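PDB 6SKY: Serine/threonine-protein kinase Tel1 from Chaetomium thermophilum, which phosphorylates serine and threonine residues of proteins using ATP, and probably acts as a DNA damage sensor that activates checkpoint signalling. Local coordinates for residues L2383-S2388 and N2393-F2398; P2423-A2428 and V2564-D2569. All blocks are in the same frame, centred on the assembly; numbering follows the deposited sequence.

In the fold
Contact 1 and contact 2 follow each other along the chain and lie about 14 Å apart, centre to centre, on the same side of the chain's centre. Contact 1 joins the C-terminal part of helix 2348-2387 to the start of helix 2394-2404, within the FAT region. Contact 2 sets the loop between helices 2409-2418 and 2431-2434 against residues 2564-2569, which precede strand 2576-2585 of the six-stranded antiparallel sheet. The two contacts touch directly: the side chain of Lys2426 packs against the backbone oxygens of Leu2385 and Ser2388, and Phe2427 packs on Phe2398. Together they place a FAT-region hairpin, its neighbouring loop and the segment before that sheet side by side, away from the nucleotide and magnesium sites.

Contact 1 of 2, residues L2383-S2388 and N2393-F2398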
ATOM      1  N   LEU A2383      12.999 -28.931  20.593  1.00 26.77           N
ATOM      2  CA  LEU A2383      12.691 -28.313  21.877  1.00 26.77           C
ATOM      3  C   LEU A2383      11.419 -27.486  21.806  1.00 26.77           C
ATOM      4  O   LEU A2383      10.657 -27.433  22.773  1.00 26.77           O
ATOM      5  CB  LEU A2383      13.851 -27.448  22.344  1.00 26.77           C
ATOM      6  CG  LEU A2383      15.104 -28.168  22.812  1.00 26.77           C
ATOM      7  CD1 LEU A2383      16.153 -27.162  23.177  1.00 26.77           C
ATOM      8  CD2 LEU A2383      14.796 -29.039  23.987  1.00 26.77           C
ATOM      9  N   SER A2384      11.171 -26.827  20.679  1.00 27.37           N
ATOM     10  CA  SER A2384       9.968 -26.024  20.546  1.00 27.37           C
ATOM     11  C   SER A2384       8.719 -26.879  20.461  1.00 27.37           C
ATOM     12  O   SER A2384       7.654 -26.453  20.915  1.00 27.37           O
ATOM     13  CB  SER A2384      10.067 -25.144  19.315  1.00 27.37           C
ATOM     14  OG  SER A2384       8.796 -24.964  18.739  1.00 27.37           O
ATOM     15  N   LEU A2385       8.810 -28.066  19.862  1.00 29.47           N
ATOM     16  CA  LEU A2385       7.649 -28.950  19.832  1.00 29.47           C
ATOM     17  C   LEU A2385       7.316 -29.485  21.212  1.00 29.47           C
ATOM     18  O   LEU A2385       6.145 -29.706  21.523  1.00 29.47           O
ATOM     19  CB  LEU A2385       7.889 -30.112  18.880  1.00 29.47           C
ATOM     20  CG  LEU A2385       7.777 -29.808  17.399  1.00 29.47           C
ATOM     21  CD1 LEU A2385       8.248 -30.990  16.602  1.00 29.47           C
ATOM     22  CD2 LEU A2385       6.353 -29.481  17.076  1.00 29.47           C
ATOM     23  N   ALA A2386       8.324 -29.698  22.048  1.00 31.80           N
ATOM     24  CA  ALA A2386       8.128 -30.277  23.366  1.00 31.80           C
ATOM     25  C   ALA A2386       7.688 -29.272  24.413  1.00 31.80           C
ATOM     26  O   ALA A2386       7.382 -29.677  25.535  1.00 31.80           O
ATOM     27  CB  ALA A2386       9.418 -30.939  23.833  1.00 31.80           C
ATOM     28  N   ALA A2387       7.650 -27.984  24.088  1.00 38.69           N
ATOM     29  CA  ALA A2387       7.411 -26.935  25.069  1.00 38.69           C
ATOM     30  C   ALA A2387       5.978 -26.427  25.061  1.00 38.69           C
ATOM     31  O   ALA A2387       5.347 -26.363  26.114  1.00 38.69           O
ATOM     32  CB  ALA A2387       8.378 -25.774  24.836  1.00 38.69           C
ATOM     33  N   SER A2388       5.441 -26.064  23.905  1.00 41.84           N
ATOM     34  CA  SER A2388       4.100 -25.508  23.841  1.00 41.84           C
ATOM     35  C   SER A2388       3.391 -26.029  22.600  1.00 41.84           C
ATOM     36  O   SER A2388       3.969 -26.747  21.784  1.00 41.84           O
ATOM     37  CB  SER A2388       4.135 -23.978  23.841  1.00 41.84           C
ATOM     38  OG  SER A2388       4.630 -23.482  22.611  1.00 41.84           O
ATOM     39  N   ASN A2393       3.109 -26.865  13.332  1.00 40.05           N
ATOM     40  CA  ASN A2393       3.593 -27.201  12.005  1.00 40.05           C
ATOM     41  C   ASN A2393       5.107 -27.251  11.950  1.00 40.05           C
ATOM     42  O   ASN A2393       5.665 -27.450  10.869  1.00 40.05           O
ATOM     43  CB  ASN A2393       3.063 -26.204  10.983  1.00 40.05           C
ATOM     44  CG  ASN A2393       1.582 -25.993  11.112  1.00 40.05           C
ATOM     45  OD1 ASN A2393       0.788 -26.876  10.794  1.00 40.05           O
ATOM     46  ND2 ASN A2393       1.193 -24.820  11.590  1.00 40.05           N
ATOM     47  N   ASP A2394       5.775 -27.048  13.081  1.00 34.76           N
ATOM     48  CA  ASP A2394       7.189 -27.342  13.201  1.00 34.76           C
ATOM     49  C   ASP A2394       7.468 -28.829  13.142  1.00 34.76           C
ATOM     50  O   ASP A2394       8.620 -29.216  12.955  1.00 34.76           O
ATOM     51  CB  ASP A2394       7.732 -26.773  14.506  1.00 34.76           C
ATOM     52  CG  ASP A2394       7.811 -25.269  14.492  1.00 34.76           C
ATOM     53  OD1 ASP A2394       8.659 -24.707  15.214  1.00 34.76           O
ATOM     54  OD2 ASP A2394       7.038 -24.644  13.741  1.00 34.76           O
ATOM     55  N   ALA A2395       6.449 -29.668  13.298  1.00 32.32           N
ATOM     56  CA  ALA A2395       6.646 -31.101  13.144  1.00 32.32           C
ATOM     57  C   ALA A2395       6.841 -31.465  11.685  1.00 32.32           C
ATOM     58  O   ALA A2395       7.703 -32.277  11.352  1.00 32.32           O
ATOM     59  CB  ALA A2395       5.461 -31.854  13.733  1.00 32.32           C
ATOM     60  N   LEU A2396       6.078 -30.838  10.799  1.00 30.95           N
ATOM     61  CA  LEU A2396       6.230 -31.076   9.372  1.00 30.95           C
ATOM     62  C   LEU A2396       7.572 -30.567   8.867  1.00 30.95           C
ATOM     63  O   LEU A2396       8.242 -31.231   8.066  1.00 30.95           O
ATOM     64  CB  LEU A2396       5.079 -30.402   8.636  1.00 30.95           C
ATOM     65  CG  LEU A2396       4.590 -31.007   7.339  1.00 30.95           C
ATOM     66  CD1 LEU A2396       4.381 -32.471   7.530  1.00 30.95           C
ATOM     67  CD2 LEU A2396       3.303 -30.351   6.973  1.00 30.95           C
ATOM     68  N   ARG A2397       7.993 -29.400   9.346  1.00 32.89           N
ATOM     69  CA  ARG A2397       9.273 -28.844   8.932  1.00 32.89           C
ATOM     70  C   ARG A2397      10.433 -29.634   9.514  1.00 32.89           C
ATOM     71  O   ARG A2397      11.414 -29.908   8.814  1.00 32.89           O
ATOM     72  CB  ARG A2397       9.354 -27.376   9.332  1.00 32.89           C
ATOM     73  CG  ARG A2397      10.647 -26.710   8.943  1.00 32.89           C
ATOM     74  CD  ARG A2397      11.009 -26.977   7.505  1.00 32.89           C
ATOM     75  NE  ARG A2397      12.410 -26.679   7.247  1.00 32.89           N
ATOM     76  CZ  ARG A2397      13.078 -27.091   6.177  1.00 32.89           C
ATOM     77  NH1 ARG A2397      14.352 -26.774   6.028  1.00 32.89           N
ATOM     78  NH2 ARG A2397      12.475 -27.826   5.261  1.00 32.89           N
ATOM     79  N   PHE A2398      10.342 -30.021  10.783  1.00 29.84           N
ATOM     80  CA  PHE A2398      11.357 -30.899  11.341  1.00 29.84           C
ATOM     81  C   PHE A2398      11.443 -32.198  10.566  1.00 29.84           C
ATOM     82  O   PHE A2398      12.536 -32.716  10.342  1.00 29.84           O
ATOM     83  CB  PHE A2398      11.079 -31.202  12.808  1.00 29.84           C
ATOM     84  CG  PHE A2398      11.785 -32.428  13.291  1.00 29.84           C
ATOM     85  CD1 PHE A2398      13.123 -32.387  13.600  1.00 29.84           C
ATOM     86  CD2 PHE A2398      11.122 -33.628  13.397  1.00 29.84           C
ATOM     87  CE1 PHE A2398      13.772 -33.508  14.019  1.00 29.84           C
ATOM     88  CE2 PHE A2398      11.776 -34.747  13.813  1.00 29.84           C
ATOM     89  CZ  PHE A2398      13.101 -34.686  14.125  1.00 29.84           C
TER
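Apolar packing centres on Leu2385, whose two methyl groups come down on the first turn of helix 2394-2404. CD1 of Leu2385 lies 3.8 Å from CA of Ala2395. The same CD1 is 4.1 Å from CB of Ala2395. CD2 of Leu2385 lies 3.8 Å from the backbone N of Ala2395 and meets CB of Asp2394 at 4.0 Å; CD2 thus touches both the backbone of Ala2395 and the side chain of Asp2394. With CG anti to the carbonyl carbon (chi1 -76°), Leu2385 sends its branch across the gap between the helices; Val2422, in the loop after helix 2409-2418, touches the same leucine.

The two helices form an antiparallel helical hairpin within the FAT region, an alpha-helical array, and are joined by a short connection. Their short segments approach to 10.4 Å between axes, at 155° between N-to-C directions. Across the two segments the closest CA atoms are those of Leu2385 and Asp2394, 6.8 Å apart.

The polar part is looser. OG of Ser2384 stands 3.5 Å from OD1 of Asp2394, a proximity rather than a hydrogen bond. The buried carboxylate has its stronger partner in His2293 of helix 2286-2303, whose ND1 is hydrogen-bonded to OD1. Ser2384 also packs on His2293 and Phe2292 of that helix.

Contact 2 of 2, residues P2423-A2428 and V2564-D2569; sequences PTRKFA and VSANLD
Arg2425 places CG between its backbone N and carbonyl carbon (chi1 68°), and from CG to NE the chain runs extended, which carries it alongside Ala2566. Val2564 holds CG1 anti to its backbone N (chi1 -168°), and this methyl meets CB of Arg2425 at 3.7 Å. CG1 of Val2564 also comes within 4.3 Å of CB of Ala2428, bridging two residues of the opposing loop. Farther out, CD of Arg2425 lies 3.9 Å from CA of Ala2566. The methyl of Ala2566 sits over one face of the guanidinium, 3.9 Å above its plane and displaced toward the rim.

Ala2566 belongs to a type I beta turn from Ser2565 to Leu2568, closed by the bond from Leu2568 N to Ser2565 O. The turn thus offers its methyl to a loop of the FAT region. His2460 packs against Arg2425, Val2564 and Leu2568. NH1 of Arg2425 forms a salt bridge with Asp2389, also in the FAT region. With an alanine here, the methyl of Ala2566 would probably lose the guanidinium face it rests on, and Asp2389 would keep a long, weak ion pair to Lys2426.

The guanidinium therefore probably contributes to this contact mainly through its face, consistent with van der Waals packing more than polar bonding.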
ATOM      1  N   PRO A2423       5.750 -35.016  22.617  1.00 33.84           N
ATOM      2  CA  PRO A2423       4.564 -35.871  22.610  1.00 33.84           C
ATOM      3  C   PRO A2423       4.346 -36.462  21.227  1.00 33.84           C
ATOM      4  O   PRO A2423       4.509 -35.787  20.213  1.00 33.84           O
ATOM      5  CB  PRO A2423       3.437 -34.909  22.990  1.00 33.84           C
ATOM      6  CG  PRO A2423       4.108 -33.784  23.645  1.00 33.84           C
ATOM      7  CD  PRO A2423       5.431 -33.639  23.011  1.00 33.84           C
ATOM      8  N   THR A2424       3.972 -37.736  21.185  1.00 34.33           N
ATOM      9  CA  THR A2424       3.786 -38.370  19.890  1.00 34.33           C
ATOM     10  C   THR A2424       2.532 -37.902  19.177  1.00 34.33           C
ATOM     11  O   THR A2424       2.332 -38.272  18.022  1.00 34.33           O
ATOM     12  CB  THR A2424       3.755 -39.886  20.037  1.00 34.33           C
ATOM     13  OG1 THR A2424       2.919 -40.238  21.138  1.00 34.33           O
ATOM     14  CG2 THR A2424       5.139 -40.407  20.287  1.00 34.33           C
ATOM     15  N   ARG A2425       1.687 -37.106  19.821  1.00 36.24           N
ATOM     16  CA  ARG A2425       0.523 -36.578  19.129  1.00 36.24           C
ATOM     17  C   ARG A2425       0.887 -35.506  18.120  1.00 36.24           C
ATOM     18  O   ARG A2425       0.028 -35.106  17.331  1.00 36.24           O
ATOM     19  CB  ARG A2425      -0.476 -36.017  20.130  1.00 36.24           C
ATOM     20  CG  ARG A2425       0.007 -34.787  20.832  1.00 36.24           C
ATOM     21  CD  ARG A2425      -1.058 -34.205  21.714  1.00 36.24           C
ATOM     22  NE  ARG A2425      -0.692 -32.873  22.175  1.00 36.24           N
ATOM     23  CZ  ARG A2425       0.002 -32.631  23.279  1.00 36.24           C
ATOM     24  NH1 ARG A2425       0.289 -31.388  23.620  1.00 36.24           N
ATOM     25  NH2 ARG A2425       0.410 -33.630  24.042  1.00 36.24           N
ATOM     26  N   LYS A2426       2.128 -35.027  18.132  1.00 34.98           N
ATOM     27  CA  LYS A2426       2.573 -34.065  17.139  1.00 34.98           C
ATOM     28  C   LYS A2426       2.901 -34.734  15.816  1.00 34.98           C
ATOM     29  O   LYS A2426       2.801 -34.099  14.764  1.00 34.98           O
ATOM     30  CB  LYS A2426       3.796 -33.316  17.647  1.00 34.98           C
ATOM     31  CG  LYS A2426       3.698 -32.853  19.069  1.00 34.98           C
ATOM     32  CD  LYS A2426       2.972 -31.551  19.175  1.00 34.98           C
ATOM     33  CE  LYS A2426       3.185 -30.960  20.542  1.00 34.98           C
ATOM     34  NZ  LYS A2426       2.696 -29.572  20.616  1.00 34.98           N
ATOM     35  N   PHE A2427       3.291 -36.001  15.849  1.00 32.28           N
ATOM     36  CA  PHE A2427       3.617 -36.762  14.657  1.00 32.28           C
ATOM     37  C   PHE A2427       2.497 -37.684  14.215  1.00 32.28           C
ATOM     38  O   PHE A2427       2.663 -38.402  13.233  1.00 32.28           O
ATOM     39  CB  PHE A2427       4.873 -37.596  14.892  1.00 32.28           C
ATOM     40  CG  PHE A2427       6.023 -36.823  15.425  1.00 32.28           C
ATOM     41  CD1 PHE A2427       6.768 -36.017  14.596  1.00 32.28           C
ATOM     42  CD2 PHE A2427       6.375 -36.914  16.748  1.00 32.28           C
ATOM     43  CE1 PHE A2427       7.826 -35.306  15.084  1.00 32.28           C
ATOM     44  CE2 PHE A2427       7.437 -36.204  17.235  1.00 32.28           C
ATOM     45  CZ  PHE A2427       8.161 -35.402  16.404  1.00 32.28           C
ATOM     46  N   ALA A2428       1.366 -37.685  14.913  1.00 33.22           N
ATOM     47  CA  ALA A2428       0.364 -38.714  14.683  1.00 33.22           C
ATOM     48  C   ALA A2428      -0.261 -38.611  13.304  1.00 33.22           C
ATOM     49  O   ALA A2428      -0.653 -39.631  12.731  1.00 33.22           O
ATOM     50  CB  ALA A2428      -0.716 -38.639  15.756  1.00 33.22           C
ATOM     51  N   VAL A2564      -7.217 -36.455  17.658  1.00 47.41           N
ATOM     52  CA  VAL A2564      -6.104 -36.910  18.480  1.00 47.41           C
ATOM     53  C   VAL A2564      -6.296 -36.394  19.898  1.00 47.41           C
ATOM     54  O   VAL A2564      -6.629 -35.224  20.106  1.00 47.41           O
ATOM     55  CB  VAL A2564      -4.768 -36.445  17.885  1.00 47.41           C
ATOM     56  CG1 VAL A2564      -3.622 -37.142  18.557  1.00 47.41           C
ATOM     57  CG2 VAL A2564      -4.736 -36.715  16.403  1.00 47.41           C
ATOM     58  N   SER A2565      -6.092 -37.266  20.879  1.00 52.54           N
ATOM     59  CA  SER A2565      -6.368 -36.952  22.274  1.00 52.54           C
ATOM     60  C   SER A2565      -5.071 -36.645  23.006  1.00 52.54           C
ATOM     61  O   SER A2565      -4.197 -37.507  23.112  1.00 52.54           O
ATOM     62  CB  SER A2565      -7.095 -38.106  22.955  1.00 52.54           C
ATOM     63  OG  SER A2565      -8.483 -38.058  22.690  1.00 52.54           O
ATOM     64  N   ALA A2566      -4.961 -35.423  23.529  1.00 52.03           N
ATOM     65  CA  ALA A2566      -3.804 -35.072  24.340  1.00 52.03           C
ATOM     66  C   ALA A2566      -3.746 -35.893  25.616  1.00 52.03           C
ATOM     67  O   ALA A2566      -2.657 -36.192  26.113  1.00 52.03           O
ATOM     68  CB  ALA A2566      -3.827 -33.583  24.672  1.00 52.03           C
ATOM     69  N   ASN A2567      -4.901 -36.272  26.157  1.00 57.70           N
ATOM     70  CA  ASN A2567      -4.965 -37.088  27.362  1.00 57.70           C
ATOM     71  C   ASN A2567      -4.711 -38.566  27.100  1.00 57.70           C
ATOM     72  O   ASN A2567      -4.658 -39.339  28.060  1.00 57.70           O
ATOM     73  CB  ASN A2567      -6.327 -36.912  28.037  1.00 57.70           C
ATOM     74  CG  ASN A2567      -7.442 -36.641  27.042  1.00 57.70           C
ATOM     75  OD1 ASN A2567      -7.343 -35.738  26.213  1.00 57.70           O
ATOM     76  ND2 ASN A2567      -8.507 -37.427  27.118  1.00 57.70           N
ATOM     77  N   LEU A2568      -4.563 -38.972  25.837  1.00 54.93           N
ATOM     78  CA  LEU A2568      -4.267 -40.356  25.463  1.00 54.93           C
ATOM     79  C   LEU A2568      -5.387 -41.308  25.860  1.00 54.93           C
ATOM     80  O   LEU A2568      -5.143 -42.479  26.159  1.00 54.93           O
ATOM     81  CB  LEU A2568      -2.939 -40.827  26.060  1.00 54.93           C
ATOM     82  CG  LEU A2568      -1.746 -40.872  25.115  1.00 54.93           C
ATOM     83  CD1 LEU A2568      -1.598 -39.552  24.413  1.00 54.93           C
ATOM     84  CD2 LEU A2568      -0.488 -41.211  25.873  1.00 54.93           C
ATOM     85  N   ASP A2569      -6.624 -40.823  25.860  1.00 58.86           N
ATOM     86  CA  ASP A2569      -7.778 -41.603  26.291  1.00 58.86           C
ATOM     87  C   ASP A2569      -8.715 -41.776  25.107  1.00 58.86           C
ATOM     88  O   ASP A2569      -9.355 -40.815  24.672  1.00 58.86           O
ATOM     89  CB  ASP A2569      -8.491 -40.923  27.457  1.00 58.86           C
ATOM     90  CG  ASP A2569      -9.676 -41.720  27.961  1.00 58.86           C
ATOM     91  OD1 ASP A2569      -9.460 -42.801  28.547  1.00 58.86           O
ATOM     92  OD2 ASP A2569     -10.825 -41.267  27.772  1.00 58.86           O
TER